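Local coordinates for hypothetical protein (Psychrobacter arcticus, PDB 2I9W), which is of unknown function but binds two zinc ions and joins zinc-binding motifs to an NTF2-like (cystatin-like) domain, at residues Cys9-Asn14 and Gln27-Pro32; Gly100-Ala105 and Lys120-Thr125. All coordinates share one frame; numbering follows the deposited sequence.

Contact 1. Residues Cys9-Asn14 and Gln27-Pro32. With ZN (zinc ion), chain B.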
loop_
_atom_site.group_PDB
_atom_site.type_symbol
_atom_site.label_atom_id
_atom_site.label_comp_id
_atom_site.label_asym_id
_atom_site.label_seq_id
_atom_site.Cartn_x
_atom_site.Cartn_y
_atom_site.Cartn_z
ATOM N N CYS A 9 7.241 10.943 10.070
ATOM C CA CYS A 9 6.531 10.308 8.963
ATOM C C CYS A 9 5.273 9.601 9.499
ATOM O O CYS A 9 5.325 8.944 10.540
ATOM C CB CYS A 9 7.398 9.312 8.235
ATOM S SG CYS A 9 6.646 8.824 6.667
ATOM N N PRO A 10 4.130 9.728 8.814
ATOM C CA PRO A 10 2.982 9.040 9.403
ATOM C C PRO A 10 3.210 7.566 9.690
ATOM O O PRO A 10 2.738 7.088 10.711
ATOM C CB PRO A 10 1.866 9.274 8.397
ATOM C CG PRO A 10 2.227 10.526 7.715
ATOM C CD PRO A 10 3.736 10.541 7.653
ATOM N N CYS A 11 3.947 6.860 8.833
ATOM C CA CYS A 11 4.144 5.408 9.014
ATOM C C CYS A 11 5.004 5.048 10.203
ATOM O O CYS A 11 5.084 3.866 10.568
ATOM C CB CYS A 11 4.716 4.739 7.761
ATOM S SG CYS A 11 6.475 4.825 7.632
ATOM N N GLN A 12 5.660 6.056 10.779
ATOM C CA GLN A 12 6.542 5.894 11.922
ATOM C C GLN A 12 5.828 6.143 13.245
ATOM O O GLN A 12 6.434 5.969 14.299
ATOM C CB GLN A 12 7.722 6.854 11.828
ATOM C CG GLN A 12 8.562 6.647 10.608
ATOM C CD GLN A 12 9.556 5.541 10.760
ATOM O OE1 GLN A 12 10.388 5.564 11.669
ATOM N NE2 GLN A 12 9.510 4.572 9.850
ATOM N N ILE A 13 4.566 6.561 13.187
ATOM C CA ILE A 13 3.742 6.705 14.381
ATOM C C ILE A 13 3.125 5.351 14.765
ATOM O O ILE A 13 2.307 4.801 14.053
ATOM C CB ILE A 13 2.688 7.820 14.151
ATOM C CG1 ILE A 13 3.453 9.155 14.028
ATOM C CG2 ILE A 13 1.709 7.891 15.356
ATOM C CD1 ILE A 13 2.741 10.209 13.332
ATOM N N ASN A 14 3.558 4.795 15.887
ATOM C CA ASN A 14 3.113 3.458 16.259
ATOM C C ASN A 14 2.667 3.456 17.736
ATOM O O ASN A 14 3.504 3.423 18.641
ATOM C CB ASN A 14 4.212 2.426 16.006
ATOM C CG ASN A 14 3.813 1.030 16.424
ATOM O OD1 ASN A 14 2.708 0.788 16.967
ATOM N ND2 ASN A 14 4.701 0.096 16.178
ATOM N N GLN A 27 10.241 13.572 5.229
ATOM C CA GLN A 27 11.246 13.800 4.183
ATOM C C GLN A 27 12.296 12.695 4.071
ATOM O O GLN A 27 12.904 12.505 3.010
ATOM C CB GLN A 27 11.947 15.149 4.375
ATOM C CG GLN A 27 12.761 15.295 5.643
ATOM C CD GLN A 27 13.344 16.719 5.828
ATOM O OE1 GLN A 27 13.045 17.641 5.078
ATOM N NE2 GLN A 27 14.146 16.878 6.851
ATOM N N ASP A 28 12.511 11.984 5.170
ATOM C CA ASP A 28 13.548 10.975 5.270
ATOM C C ASP A 28 12.994 9.574 5.150
ATOM O O ASP A 28 13.743 8.621 5.307
ATOM C CB ASP A 28 14.262 11.102 6.631
ATOM C CG ASP A 28 15.042 12.371 6.748
ATOM O OD1 ASP A 28 15.664 12.737 5.733
ATOM O OD2 ASP A 28 14.999 12.986 7.827
ATOM N N CYS A 29 11.684 9.449 4.930
ATOM C CA CYS A 29 10.997 8.150 4.929
ATOM C C CYS A 29 10.110 8.004 3.668
ATOM O O CYS A 29 10.623 7.649 2.607
ATOM C CB CYS A 29 10.209 7.949 6.247
ATOM S SG CYS A 29 9.505 6.287 6.483
ATOM N N CYS A 30 8.804 8.343 3.756
ATOM C CA CYS A 30 7.877 8.081 2.662
ATOM C C CYS A 30 7.891 9.161 1.563
ATOM O O CYS A 30 7.499 8.892 0.417
ATOM C CB CYS A 30 6.475 7.933 3.259
ATOM S SG CYS A 30 6.171 6.336 4.140
ATOM N N GLN A 31 8.305 10.396 1.904
ATOM C CA GLN A 31 8.133 11.509 0.964
ATOM C C GLN A 31 8.826 11.254 -0.387
ATOM O O GLN A 31 8.261 11.528 -1.409
ATOM C CB GLN A 31 8.600 12.834 1.572
ATOM C CG GLN A 31 8.306 13.983 0.673
ATOM C CD GLN A 31 8.696 15.306 1.294
ATOM O OE1 GLN A 31 9.193 15.370 2.416
ATOM N NE2 GLN A 31 8.458 16.364 0.563
ATOM N N PRO A 32 10.065 10.706 -0.395
ATOM C CA PRO A 32 10.682 10.427 -1.701
ATOM C C PRO A 32 9.861 9.528 -2.664
ATOM O O PRO A 32 9.918 9.691 -3.889
ATOM C CB PRO A 32 12.016 9.750 -1.311
ATOM C CG PRO A 32 12.286 10.265 0.067
ATOM C CD PRO A 32 10.950 10.349 0.728
HETATM ZN ZN ZN B . 7.211 6.608 6.240
#
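C9 and C11 meet C29 and C30 through a shared zinc ion, and metal coordination dominates the contact. Their four SG atoms lie between 2.3 Å (C9 and C29) and 2.4 Å (C11 and C30) from the zinc. The sulfur-zinc-sulfur angles run from 98° between C11 SG and C29 SG to 122° between C9 SG and C11 SG, a somewhat distorted tetrahedron. C9 and C29 each carry SG anti to the backbone N, while C11 reaches the same metal with SG between the backbone N and the carbonyl carbon (chi1 85°). Hydrogen bonding adds one weak link: C30 N donates to C9 SG over 3.7 Å, the kind of N-H···S contact that could temper the thiolate charge. The apolar contact is C9 CB to C29 CB, 3.7 Å; close packing around the metal also sets C9 SG 3.5 Å from C30 CB. Q12 bends at chi2 and brings NE2 near C29 SG, at 3.8 Å, while its OE1 accepts a bond from L24 N. S62 of helix 53-66 touches C9 and C30. C9 and C11, at a short 3-10 turn, and the adjacent C29 and C30, leading toward helix 31-39, form a Cys4 zinc site, as expected for the YchJ N-terminal zinc-binding domain.

Contact 2. Residues Gly100-Ala105 and Lys120-Thr125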
loop_
_atom_site.group_PDB
_atom_site.type_symbol
_atom_site.label_atom_id
_atom_site.label_comp_id
_atom_site.label_asym_id
_atom_site.label_seq_id
_atom_site.Cartn_x
_atom_site.Cartn_y
_atom_site.Cartn_z
ATOM N N GLY A 100 -1.940 6.056 13.645
ATOM C CA GLY A 100 -0.725 5.280 13.597
ATOM C C GLY A 100 -0.812 3.949 12.862
ATOM O O GLY A 100 -1.880 3.498 12.454
ATOM N N LEU A 101 0.340 3.313 12.750
ATOM C CA LEU A 101 0.574 2.055 12.042
ATOM C C LEU A 101 1.455 1.109 12.844
ATOM O O LEU A 101 2.484 1.520 13.391
ATOM C CB LEU A 101 1.243 2.323 10.680
ATOM C CG LEU A 101 1.518 1.076 9.816
ATOM C CD1 LEU A 101 0.164 0.469 9.350
ATOM C CD2 LEU A 101 2.512 1.396 8.638
ATOM N N GLU A 102 1.021 -0.142 12.935
ATOM C CA GLU A 102 1.820 -1.218 13.487
ATOM C C GLU A 102 1.937 -2.317 12.441
ATOM O O GLU A 102 0.941 -2.951 12.075
ATOM C CB GLU A 102 1.137 -1.769 14.722
ATOM C CG GLU A 102 1.831 -2.968 15.326
ATOM C CD GLU A 102 1.107 -3.541 16.555
ATOM O OE1 GLU A 102 -0.059 -3.153 16.849
ATOM O OE2 GLU A 102 1.744 -4.358 17.243
ATOM N N VAL A 103 3.160 -2.594 11.989
ATOM C CA VAL A 103 3.375 -3.687 11.054
ATOM C C VAL A 103 3.590 -4.936 11.929
ATOM O O VAL A 103 4.544 -5.008 12.744
ATOM C CB VAL A 103 4.537 -3.420 10.020
ATOM C CG1 VAL A 103 4.758 -4.672 9.162
ATOM C CG2 VAL A 103 4.264 -2.207 9.135
ATOM N N VAL A 104 2.658 -5.877 11.799
ATOM C CA VAL A 104 2.697 -7.127 12.563
ATOM C C VAL A 104 3.661 -8.123 11.920
ATOM O O VAL A 104 4.476 -8.772 12.624
ATOM C CB VAL A 104 1.297 -7.720 12.720
ATOM C CG1 VAL A 104 1.353 -9.107 13.426
ATOM C CG2 VAL A 104 0.375 -6.729 13.443
ATOM N N ALA A 105 3.618 -8.271 10.600
ATOM C CA ALA A 105 4.414 -9.321 9.943
ATOM C C ALA A 105 4.533 -9.005 8.476
ATOM O O ALA A 105 3.645 -8.381 7.898
ATOM C CB ALA A 105 3.770 -10.709 10.131
ATOM N N LYS A 120 -1.795 -3.275 11.615
ATOM C CA LYS A 120 -2.897 -2.605 12.265
ATOM C C LYS A 120 -2.794 -1.126 11.966
ATOM O O LYS A 120 -1.757 -0.495 12.238
ATOM C CB LYS A 120 -2.857 -2.832 13.783
ATOM C CG LYS A 120 -3.106 -4.270 14.159
ATOM C CD LYS A 120 -3.083 -4.538 15.649
ATOM C CE LYS A 120 -3.322 -6.023 15.863
ATOM N NZ LYS A 120 -3.589 -6.400 17.272
ATOM N N ALA A 121 -3.845 -0.590 11.373
ATOM C CA ALA A 121 -3.942 0.853 11.120
ATOM C C ALA A 121 -4.887 1.475 12.138
ATOM O O ALA A 121 -6.067 1.121 12.192
ATOM C CB ALA A 121 -4.456 1.127 9.707
ATOM N N TYR A 122 -4.372 2.409 12.951
ATOM C CA TYR A 122 -5.104 2.898 14.095
ATOM C C TYR A 122 -5.859 4.141 13.730
ATOM O O TYR A 122 -5.433 4.896 12.880
ATOM C CB TYR A 122 -4.162 3.208 15.276
ATOM C CG TYR A 122 -3.561 1.965 15.889
ATOM C CD1 TYR A 122 -2.441 1.376 15.331
ATOM C CD2 TYR A 122 -4.093 1.403 17.048
ATOM C CE1 TYR A 122 -1.849 0.220 15.894
ATOM C CE2 TYR A 122 -3.528 0.228 17.605
ATOM C CZ TYR A 122 -2.406 -0.345 17.009
ATOM O OH TYR A 122 -1.826 -1.467 17.573
ATOM N N PHE A 123 -7.004 4.360 14.358
ATOM C CA PHE A 123 -7.711 5.608 14.135
ATOM C C PHE A 123 -8.510 5.985 15.365
ATOM O O PHE A 123 -8.745 5.159 16.236
ATOM C CB PHE A 123 -8.590 5.526 12.874
ATOM C CG PHE A 123 -9.635 4.435 12.926
ATOM C CD1 PHE A 123 -9.307 3.128 12.534
ATOM C CD2 PHE A 123 -10.914 4.706 13.362
ATOM C CE1 PHE A 123 -10.229 2.128 12.600
ATOM C CE2 PHE A 123 -11.855 3.701 13.414
ATOM C CZ PHE A 123 -11.508 2.412 13.020
ATOM N N LYS A 124 -8.878 7.257 15.456
ATOM C CA LYS A 124 -9.642 7.751 16.607
ATOM C C LYS A 124 -11.118 7.926 16.258
ATOM O O LYS A 124 -11.478 8.371 15.159
ATOM C CB LYS A 124 -9.046 9.055 17.132
ATOM C CG LYS A 124 -7.716 8.871 17.850
ATOM N N THR A 125 -11.967 7.540 17.202
ATOM C CA THR A 125 -13.424 7.690 17.090
ATOM C C THR A 125 -13.918 8.315 18.409
ATOM O O THR A 125 -13.157 8.354 19.397
ATOM C CB THR A 125 -14.127 6.310 16.816
ATOM O OG1 THR A 125 -13.782 5.373 17.855
ATOM C CG2 THR A 125 -13.711 5.744 15.432
#
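E102 and Y122 are joined by a short hydrogen bond on the antiparallel hairpin of strands 97-107 and 114-125, part of the sheet of the NTF2-like domain. The phenol OH donates to E102 OE1 over 2.5 Å, nearly along the C-O axis, with carboxylate and ring planes only 16° apart. E102 reaches that point because CG stands anti to the backbone N (chi1 176°) and the chain stays extended. K120 runs alongside it, its CD 3.5 Å from E102 OE1; NZ, 4.8 Å from the same oxygen, makes no salt bridge but may still stabilise the negative charge. G100 O and E102 CB lie at the edge of the Y122 ring, in its plane, and P15, A16 and A131 touch its side chain. A phenylalanine in place of Y122 would probably leave E102 OE1 without this donor and its carboxylate freer to turn. Beneath, E102 and K120 form a hydrogen-bonded pair, E102 N to K120 O at 2.9 Å and K120 N to E102 O at 2.8 Å. L101 and A121 pair next, their side chains on the other face, where helix 53-66 covers L101. V104 and A105 form a classic bulge opposite E118. At the other end, G100 O accepts Y122 N at 2.8 Å.

Contact 1 is a buried metal site built from a 3-10 turn and a loop leading toward helix 31-39, whereas contact 2 is partly buried and pairs neighbouring strands of a sheet. Sulfur-metal bonds dominate the first; antiparallel backbone hydrogen bonds plus a carboxylate-phenol bond hold the second. They share no segment, one belonging to the N-terminal zinc-binding part and the other to the NTF2-like part, yet they touch, with centres about 14 Å apart. I13 O probably accepts a hydrogen bond from L101 N at 2.8 Å, placing the segment 9-14 beside edge strand 97-107. Helix 53-66 touches both: S62 and R58 meet the zinc cysteines, and R58 and M57 meet L101, whose side chain lies about 7 Å from the zinc.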